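Local coordinates for conserved hypothetical protein (Bacteroides thetaiotaomicron, PDB 2HQY), which is of unknown function but binds coenzyme A and is probably an acyl- or aminoacyl-transferase related to phosphatidylglycerol lysyltransferases, at residues 218-223 with 233-238; 167-172 with 193-198; 155-160 with 251-256. All blocks are in the same frame, centred on the assembly; numbering follows the deposited sequence.

Interaction 1: 218-223 with 233-238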
loop_
_atom_site.group_PDB
_atom_site.type_symbol
_atom_site.label_atom_id
_atom_site.label_comp_id
_atom_site.label_asym_id
_atom_site.label_seq_id
_atom_site.Cartn_x
_atom_site.Cartn_y
_atom_site.Cartn_z
ATOM N N VAL A 218 -9.653 -15.457 -22.886
ATOM C CA VAL A 218 -8.805 -14.668 -23.776
ATOM C C VAL A 218 -8.861 -13.153 -23.524
ATOM O O VAL A 218 -8.117 -12.403 -24.133
ATOM C CB VAL A 218 -9.097 -14.936 -25.296
ATOM C CG1 VAL A 218 -8.795 -16.389 -25.664
ATOM C CG2 VAL A 218 -10.523 -14.489 -25.698
ATOM N N ALA A 219 -9.766 -12.698 -22.660
ATOM C CA ALA A 219 -9.814 -11.273 -22.291
ATOM C C ALA A 219 -10.630 -11.110 -21.023
ATOM O O ALA A 219 -11.489 -11.950 -20.746
ATOM C CB ALA A 219 -10.441 -10.435 -23.410
ATOM N N PHE A 220 -10.349 -10.052 -20.253
ATOM C CA PHE A 220 -11.282 -9.627 -19.192
ATOM C C PHE A 220 -11.219 -8.112 -19.031
ATOM O O PHE A 220 -10.260 -7.454 -19.498
ATOM C CB PHE A 220 -11.018 -10.363 -17.862
ATOM C CG PHE A 220 -9.759 -9.916 -17.161
ATOM C CD1 PHE A 220 -9.803 -8.867 -16.229
ATOM C CD2 PHE A 220 -8.535 -10.547 -17.441
ATOM C CE1 PHE A 220 -8.632 -8.419 -15.586
ATOM C CE2 PHE A 220 -7.360 -10.122 -16.785
ATOM C CZ PHE A 220 -7.424 -9.039 -15.862
ATOM N N THR A 221 -12.227 -7.565 -18.370
ATOM C CA THR A 221 -12.338 -6.111 -18.175
ATOM C C THR A 221 -13.164 -5.887 -16.947
ATOM O O THR A 221 -14.014 -6.733 -16.632
ATOM C CB THR A 221 -12.976 -5.422 -19.438
ATOM O OG1 THR A 221 -12.916 -4.001 -19.309
ATOM C CG2 THR A 221 -14.425 -5.860 -19.679
ATOM N N PHE A 222 -12.925 -4.780 -16.238
ATOM C CA PHE A 222 -13.778 -4.424 -15.119
ATOM C C PHE A 222 -13.764 -2.916 -14.886
ATOM O O PHE A 222 -12.882 -2.175 -15.418
ATOM C CB PHE A 222 -13.427 -5.219 -13.840
ATOM C CG PHE A 222 -12.034 -5.004 -13.301
ATOM C CD1 PHE A 222 -11.692 -3.795 -12.658
ATOM C CD2 PHE A 222 -11.117 -6.058 -13.300
ATOM C CE1 PHE A 222 -10.415 -3.630 -12.081
ATOM C CE2 PHE A 222 -9.840 -5.903 -12.742
ATOM C CZ PHE A 222 -9.498 -4.693 -12.114
ATOM N N GLY A 223 -14.759 -2.461 -14.133
ATOM C CA GLY A 223 -14.888 -1.057 -13.792
ATOM C C GLY A 223 -16.052 -0.859 -12.862
ATOM O O GLY A 223 -16.659 -1.820 -12.383
ATOM N N VAL A 233 -14.150 2.353 -16.924
ATOM C CA VAL A 233 -13.566 1.065 -17.229
ATOM C C VAL A 233 -12.098 1.142 -16.796
ATOM O O VAL A 233 -11.317 1.904 -17.370
ATOM C CB VAL A 233 -13.700 0.701 -18.749
ATOM C CG1 VAL A 233 -13.052 -0.652 -19.033
ATOM C CG2 VAL A 233 -15.161 0.670 -19.134
ATOM N N HIS A 234 -11.734 0.381 -15.772
ATOM C CA HIS A 234 -10.396 0.527 -15.146
ATOM C C HIS A 234 -9.326 -0.359 -15.763
ATOM O O HIS A 234 -8.141 -0.010 -15.755
ATOM C CB HIS A 234 -10.452 0.294 -13.622
ATOM C CG HIS A 234 -11.463 1.153 -12.923
ATOM N ND1 HIS A 234 -11.811 2.406 -13.392
ATOM C CD2 HIS A 234 -12.221 0.939 -11.819
ATOM C CE1 HIS A 234 -12.762 2.909 -12.618
ATOM N NE2 HIS A 234 -13.017 2.045 -11.650
ATOM N N VAL A 235 -9.727 -1.532 -16.241
ATOM C CA VAL A 235 -8.777 -2.537 -16.728
ATOM C C VAL A 235 -9.403 -3.186 -17.947
ATOM O O VAL A 235 -10.613 -3.454 -17.956
ATOM C CB VAL A 235 -8.509 -3.649 -15.613
ATOM C CG1 VAL A 235 -7.850 -4.898 -16.160
ATOM C CG2 VAL A 235 -7.620 -3.077 -14.434
ATOM N N GLU A 236 -8.573 -3.425 -18.960
ATOM C CA GLU A 236 -8.932 -4.292 -20.068
ATOM C C GLU A 236 -7.682 -5.036 -20.526
ATOM O O GLU A 236 -6.677 -4.402 -20.885
ATOM C CB GLU A 236 -9.523 -3.435 -21.201
ATOM C CG GLU A 236 -10.286 -4.193 -22.258
ATOM C CD GLU A 236 -10.819 -3.242 -23.329
ATOM O OE1 GLU A 236 -12.050 -3.012 -23.360
ATOM O OE2 GLU A 236 -9.992 -2.683 -24.093
ATOM N N LYS A 237 -7.707 -6.371 -20.483
ATOM C CA LYS A 237 -6.554 -7.199 -20.850
ATOM C C LYS A 237 -7.002 -8.276 -21.793
ATOM O O LYS A 237 -8.075 -8.852 -21.612
ATOM C CB LYS A 237 -5.929 -7.913 -19.641
ATOM C CG LYS A 237 -5.330 -7.028 -18.581
ATOM C CD LYS A 237 -4.081 -6.373 -19.086
ATOM C CE LYS A 237 -3.436 -5.609 -17.964
ATOM N NZ LYS A 237 -2.308 -4.857 -18.527
ATOM N N ALA A 238 -6.173 -8.566 -22.796
ATOM C CA ALA A 238 -6.478 -9.627 -23.736
ATOM C C ALA A 238 -5.218 -10.389 -24.129
ATOM O O ALA A 238 -4.096 -9.842 -24.080
ATOM C CB ALA A 238 -7.221 -9.071 -24.969
HETATM O O HOH W 1 -13.904 -2.986 -21.608
#
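One face of the F222 ring is covered by V235 of the partner strand, whose CB stands 3.9 Å from the F222 ring centroid, offset toward the rim. CG2 of V235 closes on CZ of F222 at 3.4 Å. The H234 ring, its ND1 hydrogen-bonded to E267, takes CA of G223 over one face, while the edge of the F220 ring meets CE2 of its own-strand neighbour F222. These rings belong to an antiparallel beta hairpin, strands 216-227 and 230-238, consistent with the third and fourth strands of an acetyltransferase (GNAT) fold; A238 at its end touches coenzyme A.

The ladder is regular from A219 to F222, and then a classic beta bulge sets H234 and V235 together opposite F222. There F222 O receives H234 N at 2.8 Å and, weakly, V235 N. K237 lays CB and CG alongside the F220 ring, but its amine leads away to a salt bridge with E190 and a cation-pi contact with W175.

V235 O is gripped twice, by F222 N and by the hydroxyl of T221. With OG1 anti to the backbone N (chi1 -172°), T221 swings that hydroxyl across and donates to V235 O at 2.7 Å, in the carbonyl plane. One water donates both to T221 OG1 and, at 2.6 Å, to E236 OE1, whose carboxylate also pairs with R266 through OE2.

Interaction 2: 167-172 with 193-198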
loop_
_atom_site.group_PDB
_atom_site.type_symbol
_atom_site.label_atom_id
_atom_site.label_comp_id
_atom_site.label_asym_id
_atom_site.label_seq_id
_atom_site.Cartn_x
_atom_site.Cartn_y
_atom_site.Cartn_z
ATOM N N GLU A 167 -9.454 -17.164 -13.125
ATOM C CA GLU A 167 -9.013 -17.171 -14.530
ATOM C C GLU A 167 -8.559 -15.776 -14.984
ATOM O O GLU A 167 -7.649 -15.648 -15.825
ATOM C CB GLU A 167 -10.035 -17.800 -15.479
ATOM C CG GLU A 167 -11.372 -17.166 -15.511
ATOM C CD GLU A 167 -12.273 -17.819 -16.559
ATOM O OE1 GLU A 167 -11.835 -18.744 -17.267
ATOM O OE2 GLU A 167 -13.427 -17.415 -16.661
ATOM N N CYS A 168 -9.157 -14.732 -14.417
ATOM C CA CYS A 168 -8.692 -13.356 -14.702
ATOM C C CYS A 168 -7.260 -13.193 -14.168
ATOM O O CYS A 168 -6.387 -12.640 -14.829
ATOM C CB CYS A 168 -9.605 -12.319 -14.043
ATOM S SG CYS A 168 -11.278 -12.336 -14.773
ATOM N N LEU A 169 -7.023 -13.679 -12.952
ATOM C CA LEU A 169 -5.668 -13.580 -12.374
ATOM C C LEU A 169 -4.669 -14.370 -13.235
ATOM O O LEU A 169 -3.517 -13.937 -13.417
ATOM C CB LEU A 169 -5.662 -14.099 -10.928
ATOM C CG LEU A 169 -6.373 -13.173 -9.929
ATOM C CD1 LEU A 169 -6.685 -13.891 -8.582
ATOM C CD2 LEU A 169 -5.572 -11.880 -9.677
ATOM N N ASP A 170 -5.120 -15.507 -13.758
ATOM C CA ASP A 170 -4.273 -16.375 -14.616
ATOM C C ASP A 170 -3.920 -15.649 -15.913
ATOM O O ASP A 170 -2.745 -15.667 -16.307
ATOM C CB ASP A 170 -4.980 -17.714 -14.906
ATOM C CG ASP A 170 -5.039 -18.638 -13.678
ATOM O OD1 ASP A 170 -4.394 -18.367 -12.652
ATOM O OD2 ASP A 170 -5.743 -19.658 -13.750
ATOM N N LEU A 171 -4.903 -14.970 -16.540
ATOM C CA LEU A 171 -4.639 -14.212 -17.766
ATOM C C LEU A 171 -3.664 -13.072 -17.473
ATOM O O LEU A 171 -2.717 -12.829 -18.248
ATOM C CB LEU A 171 -5.928 -13.671 -18.382
ATOM C CG LEU A 171 -5.704 -12.960 -19.719
ATOM C CD1 LEU A 171 -5.203 -13.955 -20.746
ATOM C CD2 LEU A 171 -6.982 -12.282 -20.169
ATOM N N GLU A 172 -3.897 -12.372 -16.366
ATOM C CA GLU A 172 -2.984 -11.285 -15.983
ATOM C C GLU A 172 -1.529 -11.810 -15.819
ATOM O O GLU A 172 -0.563 -11.129 -16.238
ATOM C CB GLU A 172 -3.472 -10.544 -14.717
ATOM C CG GLU A 172 -2.383 -9.616 -14.076
ATOM C CD GLU A 172 -2.069 -8.338 -14.860
ATOM O OE1 GLU A 172 -2.553 -8.161 -16.001
ATOM O OE2 GLU A 172 -1.319 -7.478 -14.322
ATOM N N ALA A 193 -2.303 -2.894 -8.589
ATOM C CA ALA A 193 -3.662 -2.337 -8.491
ATOM C C ALA A 193 -4.709 -3.323 -9.009
ATOM O O ALA A 193 -5.764 -3.504 -8.392
ATOM C CB ALA A 193 -3.744 -1.019 -9.237
ATOM N N LEU A 194 -4.387 -3.999 -10.105
ATOM C CA LEU A 194 -5.336 -4.932 -10.722
ATOM C C LEU A 194 -5.610 -6.116 -9.790
ATOM O O LEU A 194 -6.749 -6.530 -9.604
ATOM C CB LEU A 194 -4.732 -5.393 -12.061
ATOM C CG LEU A 194 -5.538 -6.235 -13.026
ATOM C CD1 LEU A 194 -4.896 -6.072 -14.447
ATOM C CD2 LEU A 194 -5.469 -7.692 -12.540
ATOM N N ILE A 195 -4.552 -6.643 -9.210
ATOM C CA ILE A 195 -4.674 -7.793 -8.329
ATOM C C ILE A 195 -5.458 -7.426 -7.048
ATOM O O ILE A 195 -6.315 -8.196 -6.593
ATOM C CB ILE A 195 -3.293 -8.399 -8.036
ATOM C CG1 ILE A 195 -2.753 -9.122 -9.313
ATOM C CG2 ILE A 195 -3.372 -9.279 -6.757
ATOM C CD1 ILE A 195 -1.310 -9.598 -9.176
ATOM N N TYR A 196 -5.183 -6.258 -6.472
ATOM C CA TYR A 196 -5.982 -5.806 -5.310
ATOM C C TYR A 196 -7.463 -5.741 -5.694
ATOM O O TYR A 196 -8.327 -6.201 -4.950
ATOM C CB TYR A 196 -5.492 -4.436 -4.827
ATOM C CG TYR A 196 -6.313 -3.862 -3.694
ATOM C CD1 TYR A 196 -5.886 -3.959 -2.367
ATOM C CD2 TYR A 196 -7.518 -3.215 -3.961
ATOM C CE1 TYR A 196 -6.647 -3.406 -1.338
ATOM C CE2 TYR A 196 -8.298 -2.665 -2.946
ATOM C CZ TYR A 196 -7.855 -2.740 -1.653
ATOM O OH TYR A 196 -8.640 -2.210 -0.641
ATOM N N ALA A 197 -7.755 -5.151 -6.849
ATOM C CA ALA A 197 -9.148 -5.049 -7.318
ATOM C C ALA A 197 -9.827 -6.393 -7.476
ATOM O O ALA A 197 -10.990 -6.575 -7.053
ATOM C CB ALA A 197 -9.207 -4.293 -8.640
ATOM N N LEU A 198 -9.128 -7.338 -8.106
ATOM C CA LEU A 198 -9.682 -8.710 -8.274
ATOM C C LEU A 198 -9.880 -9.418 -6.930
ATOM O O LEU A 198 -10.928 -10.044 -6.679
ATOM C CB LEU A 198 -8.780 -9.548 -9.214
ATOM C CG LEU A 198 -8.889 -9.142 -10.723
ATOM C CD1 LEU A 198 -7.884 -9.962 -11.551
ATOM C CD2 LEU A 198 -10.320 -9.302 -11.317
#
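L169 and L198 pass alongside one another from facing helices, pointing contrary ways, and they form the tightest of the apolar contacts here, CD2 of L169 lying 3.5 Å from CD1 of L198. The same L198 methyl also rests against the backbone-proximal part of C168, with L198 CD1 to C168 CB at 3.8 Å, and is therefore held between two successive residues of the opposite helix. I195 adds a looser touch, lying crosswise to L169 with its CG1 4.0 Å from L169 CD2. L169 starts off across the interface, but its branched end turns in toward the other helix.

The second kind of contact sets a polar group against an aliphatic one. E172 and L194 meet head-on: E172 CG lies opposite the backbone N (chi1 166°), and the chain then bends at chi2. This folds the carboxylate back over the leucine, with OE1 of E172 3.5 Å from CD1 of L194, while CG of E172 packs on CD2 of L194. No polar bond links the two segments, and the direct contact is largely aliphatic.

Further contacts place the pair. C168 and L171 touch F220, A197 and L198 touch F222, E172 also packs on K237, and on the far side Y196 OH is hydrogen-bonded to D6 of the second subunit. The axes of segments 167-172 and 193-198 run antiparallel (171°), 10.7 Å apart at closest approach, over one face of the hairpin, consistent with the first two helices of a GNAT fold; here the same helices carry W175 and E190, which bind coenzyme A.

Interaction 3: 155-160 with 251-256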
loop_
_atom_site.group_PDB
_atom_site.type_symbol
_atom_site.label_atom_id
_atom_site.label_comp_id
_atom_site.label_asym_id
_atom_site.label_seq_id
_atom_site.Cartn_x
_atom_site.Cartn_y
_atom_site.Cartn_z
ATOM N N TYR A 155 -17.819 -18.082 -29.465
ATOM C CA TYR A 155 -17.195 -17.425 -28.311
ATOM C C TYR A 155 -18.219 -17.309 -27.162
ATOM O O TYR A 155 -19.443 -17.386 -27.387
ATOM C CB TYR A 155 -16.627 -16.069 -28.746
ATOM C CG TYR A 155 -17.638 -14.923 -28.790
ATOM C CD1 TYR A 155 -17.910 -14.166 -27.631
ATOM C CD2 TYR A 155 -18.294 -14.592 -29.965
ATOM C CE1 TYR A 155 -18.830 -13.105 -27.653
ATOM C CE2 TYR A 155 -19.206 -13.530 -30.002
ATOM C CZ TYR A 155 -19.478 -12.816 -28.851
ATOM O OH TYR A 155 -20.364 -11.764 -28.907
ATOM N N GLU A 156 -17.733 -17.123 -25.932
ATOM C CA GLU A 156 -18.612 -16.983 -24.782
ATOM C C GLU A 156 -18.160 -15.803 -23.939
ATOM O O GLU A 156 -17.003 -15.770 -23.486
ATOM C CB GLU A 156 -18.629 -18.258 -23.922
ATOM C CG GLU A 156 -19.311 -19.494 -24.599
ATOM C CD GLU A 156 -19.214 -20.784 -23.768
ATOM O OE1 GLU A 156 -18.543 -20.811 -22.724
ATOM O OE2 GLU A 156 -19.802 -21.792 -24.160
ATOM N N TYR A 157 -19.049 -14.835 -23.766
ATOM C CA TYR A 157 -18.833 -13.746 -22.823
ATOM C C TYR A 157 -19.559 -14.061 -21.513
ATOM O O TYR A 157 -20.746 -14.457 -21.509
ATOM C CB TYR A 157 -19.368 -12.441 -23.395
ATOM C CG TYR A 157 -19.331 -11.279 -22.425
ATOM C CD1 TYR A 157 -18.192 -10.464 -22.319
ATOM C CD2 TYR A 157 -20.430 -10.971 -21.624
ATOM C CE1 TYR A 157 -18.148 -9.397 -21.431
ATOM C CE2 TYR A 157 -20.382 -9.902 -20.715
ATOM C CZ TYR A 157 -19.232 -9.128 -20.623
ATOM O OH TYR A 157 -19.217 -8.065 -19.743
ATOM N N THR A 158 -18.855 -13.892 -20.406
ATOM C CA THR A 158 -19.426 -14.093 -19.084
ATOM C C THR A 158 -19.114 -12.898 -18.182
ATOM O O THR A 158 -18.017 -12.305 -18.309
ATOM C CB THR A 158 -18.858 -15.360 -18.399
ATOM O OG1 THR A 158 -17.430 -15.379 -18.532
ATOM C CG2 THR A 158 -19.459 -16.643 -18.989
ATOM N N PRO A 159 -20.040 -12.564 -17.250
ATOM C CA PRO A 159 -19.710 -11.589 -16.225
ATOM C C PRO A 159 -18.614 -12.151 -15.316
ATOM O O PRO A 159 -18.454 -13.382 -15.209
ATOM C CB PRO A 159 -21.019 -11.435 -15.432
ATOM C CG PRO A 159 -22.087 -11.985 -16.338
ATOM C CD PRO A 159 -21.432 -13.061 -17.108
ATOM N N ILE A 160 -17.853 -11.272 -14.694
ATOM C CA ILE A 160 -16.926 -11.717 -13.661
ATOM C C ILE A 160 -17.737 -12.098 -12.417
ATOM O O ILE A 160 -18.531 -11.301 -11.908
ATOM C CB ILE A 160 -15.835 -10.666 -13.307
ATOM C CG1 ILE A 160 -14.876 -10.457 -14.504
ATOM C CG2 ILE A 160 -15.037 -11.143 -12.090
ATOM C CD1 ILE A 160 -13.836 -9.346 -14.302
ATOM N N TYR A 251 -17.094 -4.046 -26.506
ATOM C CA TYR A 251 -18.483 -4.060 -26.938
ATOM C C TYR A 251 -19.410 -4.837 -25.988
ATOM O O TYR A 251 -20.467 -4.332 -25.610
ATOM C CB TYR A 251 -18.554 -4.642 -28.345
ATOM C CG TYR A 251 -19.955 -4.719 -28.886
ATOM C CD1 TYR A 251 -20.577 -3.590 -29.407
ATOM C CD2 TYR A 251 -20.664 -5.916 -28.841
ATOM C CE1 TYR A 251 -21.879 -3.665 -29.915
ATOM C CE2 TYR A 251 -21.977 -6.006 -29.347
ATOM C CZ TYR A 251 -22.571 -4.874 -29.862
ATOM O OH TYR A 251 -23.871 -4.979 -30.352
ATOM N N GLU A 252 -19.042 -6.061 -25.610
ATOM C CA GLU A 252 -19.938 -6.843 -24.728
ATOM C C GLU A 252 -20.116 -6.154 -23.381
ATOM O O GLU A 252 -21.228 -6.056 -22.870
ATOM C CB GLU A 252 -19.413 -8.277 -24.537
ATOM C CG GLU A 252 -19.583 -9.162 -25.802
ATOM C CD GLU A 252 -20.895 -9.933 -25.811
ATOM O OE1 GLU A 252 -21.741 -9.712 -24.905
ATOM O OE2 GLU A 252 -21.083 -10.750 -26.746
ATOM N N PHE A 253 -19.017 -5.671 -22.793
ATOM C CA PHE A 253 -19.129 -5.082 -21.472
ATOM C C PHE A 253 -19.868 -3.730 -21.529
ATOM O O PHE A 253 -20.632 -3.434 -20.614
ATOM C CB PHE A 253 -17.748 -4.973 -20.808
ATOM C CG PHE A 253 -17.798 -4.457 -19.378
ATOM C CD1 PHE A 253 -18.545 -5.121 -18.407
ATOM C CD2 PHE A 253 -17.095 -3.315 -19.023
ATOM C CE1 PHE A 253 -18.583 -4.663 -17.087
ATOM C CE2 PHE A 253 -17.125 -2.831 -17.706
ATOM C CZ PHE A 253 -17.868 -3.520 -16.736
ATOM N N ALA A 254 -19.685 -2.958 -22.608
ATOM C CA ALA A 254 -20.393 -1.660 -22.752
ATOM C C ALA A 254 -21.908 -1.912 -22.668
ATOM O O ALA A 254 -22.656 -1.158 -22.035
ATOM C CB ALA A 254 -20.004 -0.959 -24.069
ATOM N N ASN A 255 -22.336 -3.016 -23.267
ATOM C CA ASN A 255 -23.750 -3.388 -23.232
ATOM C C ASN A 255 -24.301 -3.800 -21.872
ATOM O O ASN A 255 -25.536 -3.821 -21.666
ATOM C CB ASN A 255 -24.045 -4.410 -24.329
ATOM C CG ASN A 255 -24.266 -3.720 -25.672
ATOM O OD1 ASN A 255 -25.344 -3.146 -25.927
ATOM N ND2 ASN A 255 -23.250 -3.735 -26.515
ATOM N N ARG A 256 -23.396 -4.137 -20.956
ATOM C CA ARG A 256 -23.756 -4.503 -19.575
ATOM C C ARG A 256 -23.758 -3.293 -18.625
ATOM O O ARG A 256 -24.331 -3.345 -17.532
ATOM C CB ARG A 256 -22.800 -5.578 -19.052
ATOM C CG ARG A 256 -22.775 -6.875 -19.883
ATOM C CD ARG A 256 -24.178 -7.520 -20.017
ATOM N NE ARG A 256 -24.059 -8.832 -20.664
ATOM C CZ ARG A 256 -24.099 -10.020 -20.063
ATOM N NH1 ARG A 256 -24.338 -10.133 -18.751
ATOM N NH2 ARG A 256 -23.949 -11.111 -20.818
#
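A chi1 of 173° swings the Y157 ring away from its own backbone N and toward helix 251-256, where E252 bends sharply at chi2 (-92°) to bring its carboxylate back along the tyrosine. The two side chains run antiparallel to each other. CB of E252 lies over one face of the Y157 ring, 3.6 Å from the ring centroid, a CH-pi contact displaced toward the rim. Toward the root of the tyrosine, the E252 carboxylate is turned nearly parallel to that ring, with OE1 3.8 Å from CD2 of Y157.

The other carboxylate oxygen serves a different tyrosine. Y155 OH donates to E252 OE2 in a very short hydrogen bond, 2.5 Å, and OE2 lies at the edge of the Y155 ring, near its plane. One glutamate thus engages two tyrosines of the same segment.

The axes of strand 156-159, which pairs with strand 207-213, and of segment 251-256, part of helix 245-256, cross at -40°. Their order along the chain is consistent with the first strand and third helix of a GNAT fold, the helix packing across the sheet on the side away from helices 165-179 and 185-199.

R256 approaches Y157 at its edge, its NH2 3.6 Å from CD2 of the tyrosine, and the guanidinium is steeply inclined to the ring, so that CE2 of Y157 comes over its face. Beyond it, P159 CG is 3.8 Å from NH1 of R256. Replacing Y157 by an alanine is likely to leave E252 CB without the ring face it lies on and the R256 guanidinium with little to lean against, freer to turn. At the far end of that ring, the Y157 hydroxyl oxygen lies at the edge of the F253 ring, near its plane, 3.3 Å from CD1 of F253.

Overall arrangement
The three contacts illustrate how chemistry follows depth in a single domain. Interactions 1 and 2 are buried and share a boundary: the hairpin face that carries F220 and F222 packs against both helices, and CE of K237 comes close to OE1 of E172 there. Interaction 3 lies toward the surface on the opposite face, joined to the hairpin where F253 packs on T221 CG2, while I160 reaches both T221 and C168. Backbone ladder bonds dominate interaction 1, aliphatic packing interaction 2, and aromatic and charged groups interaction 3. The coenzyme A pocket borders the first, through A238, and is farther from the other two.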